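Local coordinates for metal-dependent hydrolase (PDB 2F6K), which is probably a manganese-dependent decarboxylase of the amidohydrolase family, acting on aminocarboxymuconate semialdehyde, at residues L56-H60 against L153-E157. Residues are numbered along the deposited sequence; the frame is centred on the assembly and turned at random.
Sequences LSSPH and LHPNE. With MN (manganese (II) ion), chain C.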
loop_
_atom_site.group_PDB
_atom_site.type_symbol
_atom_site.label_atom_id
_atom_site.label_comp_id
_atom_site.label_asym_id
_atom_site.label_seq_id
_atom_site.Cartn_x
_atom_site.Cartn_y
_atom_site.Cartn_z
ATOM N N LEU A 56 5.958 21.592 -16.805
ATOM C CA LEU A 56 4.718 21.258 -16.118
ATOM C C LEU A 56 5.103 20.570 -14.810
ATOM O O LEU A 56 5.940 19.664 -14.799
ATOM C CB LEU A 56 3.879 20.323 -16.993
ATOM C CG LEU A 56 2.428 20.047 -16.601
ATOM C CD1 LEU A 56 1.604 21.323 -16.737
ATOM C CD2 LEU A 56 1.863 18.965 -17.497
ATOM N N SER A 57 4.506 21.018 -13.709
ATOM C CA SER A 57 4.788 20.452 -12.386
ATOM C C SER A 57 3.949 19.198 -12.129
ATOM O O SER A 57 3.246 18.717 -13.017
ATOM C CB SER A 57 4.487 21.499 -11.305
ATOM O OG SER A 57 4.775 21.008 -10.005
ATOM N N SER A 58 4.025 18.662 -10.917
ATOM C CA SER A 58 3.239 17.487 -10.583
ATOM C C SER A 58 1.972 18.001 -9.920
ATOM O O SER A 58 1.935 19.139 -9.461
ATOM C CB SER A 58 4.003 16.573 -9.619
ATOM O OG SER A 58 4.158 17.169 -8.346
ATOM N N PRO A 59 0.922 17.166 -9.841
ATOM C CA PRO A 59 0.830 15.773 -10.306
ATOM C C PRO A 59 0.932 15.629 -11.819
ATOM O O PRO A 59 0.490 16.502 -12.559
ATOM C CB PRO A 59 -0.547 15.322 -9.804
ATOM C CG PRO A 59 -0.880 16.300 -8.706
ATOM C CD PRO A 59 -0.352 17.596 -9.244
ATOM N N HIS A 60 1.510 14.518 -12.265
ATOM C CA HIS A 60 1.648 14.230 -13.689
ATOM C C HIS A 60 0.225 14.030 -14.210
ATOM O O HIS A 60 -0.677 13.725 -13.430
ATOM C CB HIS A 60 2.470 12.952 -13.894
ATOM C CG HIS A 60 2.747 12.640 -15.331
ATOM N ND1 HIS A 60 2.413 11.432 -15.908
ATOM C CD2 HIS A 60 3.306 13.387 -16.314
ATOM C CE1 HIS A 60 2.751 11.451 -17.187
ATOM N NE2 HIS A 60 3.293 12.626 -17.458
ATOM N N LEU A 153 13.849 15.576 -14.084
ATOM C CA LEU A 153 12.953 14.810 -13.228
ATOM C C LEU A 153 12.191 15.777 -12.338
ATOM O O LEU A 153 12.731 16.807 -11.919
ATOM C CB LEU A 153 13.733 13.865 -12.307
ATOM C CG LEU A 153 14.676 12.790 -12.837
ATOM C CD1 LEU A 153 15.120 11.901 -11.668
ATOM C CD2 LEU A 153 13.982 11.953 -13.893
ATOM N N HIS A 154 10.931 15.473 -12.072
ATOM C CA HIS A 154 10.171 16.300 -11.149
ATOM C C HIS A 154 9.454 15.352 -10.203
ATOM O O HIS A 154 8.721 14.449 -10.622
ATOM C CB HIS A 154 9.172 17.226 -11.842
ATOM C CG HIS A 154 8.711 18.344 -10.960
ATOM N ND1 HIS A 154 7.907 18.138 -9.858
ATOM C CD2 HIS A 154 9.005 19.667 -10.968
ATOM C CE1 HIS A 154 7.728 19.286 -9.226
ATOM N NE2 HIS A 154 8.384 20.229 -9.879
ATOM N N PRO A 155 9.666 15.547 -8.899
ATOM C CA PRO A 155 9.031 14.675 -7.912
ATOM C C PRO A 155 7.514 14.704 -7.903
ATOM O O PRO A 155 6.884 15.737 -8.143
ATOM C CB PRO A 155 9.635 15.158 -6.591
ATOM C CG PRO A 155 9.785 16.629 -6.826
ATOM C CD PRO A 155 10.338 16.688 -8.246
ATOM N N ASN A 156 6.948 13.531 -7.650
ATOM C CA ASN A 156 5.514 13.354 -7.522
ATOM C C ASN A 156 5.319 12.626 -6.199
ATOM O O ASN A 156 6.275 12.078 -5.633
ATOM C CB ASN A 156 4.955 12.492 -8.649
ATOM C CG ASN A 156 4.576 13.301 -9.866
ATOM O OD1 ASN A 156 3.448 13.211 -10.351
ATOM N ND2 ASN A 156 5.518 14.100 -10.373
ATOM N N GLU A 157 4.087 12.622 -5.702
ATOM C CA GLU A 157 3.787 11.929 -4.462
ATOM C C GLU A 157 4.155 10.469 -4.668
ATOM O O GLU A 157 3.833 9.889 -5.698
ATOM C CB GLU A 157 2.295 12.043 -4.141
ATOM C CG GLU A 157 1.804 11.032 -3.111
ATOM C CD GLU A 157 0.363 11.273 -2.688
ATOM O OE1 GLU A 157 -0.456 11.646 -3.560
ATOM O OE2 GLU A 157 0.052 11.084 -1.488
HETATM MN MN MN C . 8.616 22.102 -8.957
HETATM O O HOH W 1 6.383 22.178 -8.390
HETATM O O HOH W 2 8.937 21.429 -7.009
#
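S58 meets P155 and N156, and H60 meets N156, where two loops lie side by side at the C-terminal mouth of the TIM barrel, one following strand 49-55, the other leaving strand 150-154. The dense part lies around the amide of N156. Its OD1 takes the backbone N-H of H60 on a lone pair at 3.0 Å, while ND2 turns back to H154 O at 3.2 Å, approaching from above that carbonyl plane. With both ends of the amide held, its rotation is fixed, and CB of S58 lies against it. A leucine in place of N156 would probably leave the H60 N-H without its acceptor and H154 O without the ND2 donor. P155 O accepts two bonds, from S58 OG (3.1 Å) and from H154 ND1 (3.1 Å), and lies close to the plane of the H154 ring. The ND1 bond and the metal bond of NE2 together hold the ring's rotation at the manganese, which H7, H9 and D266 also bind. S57 CA covers one face of this ring. The looser side is at P59 and H60, both partly exposed. S57 OG, anti to its own N (chi1 -179°), lies 2.6 Å from a water that is itself 2.3 Å from the manganese.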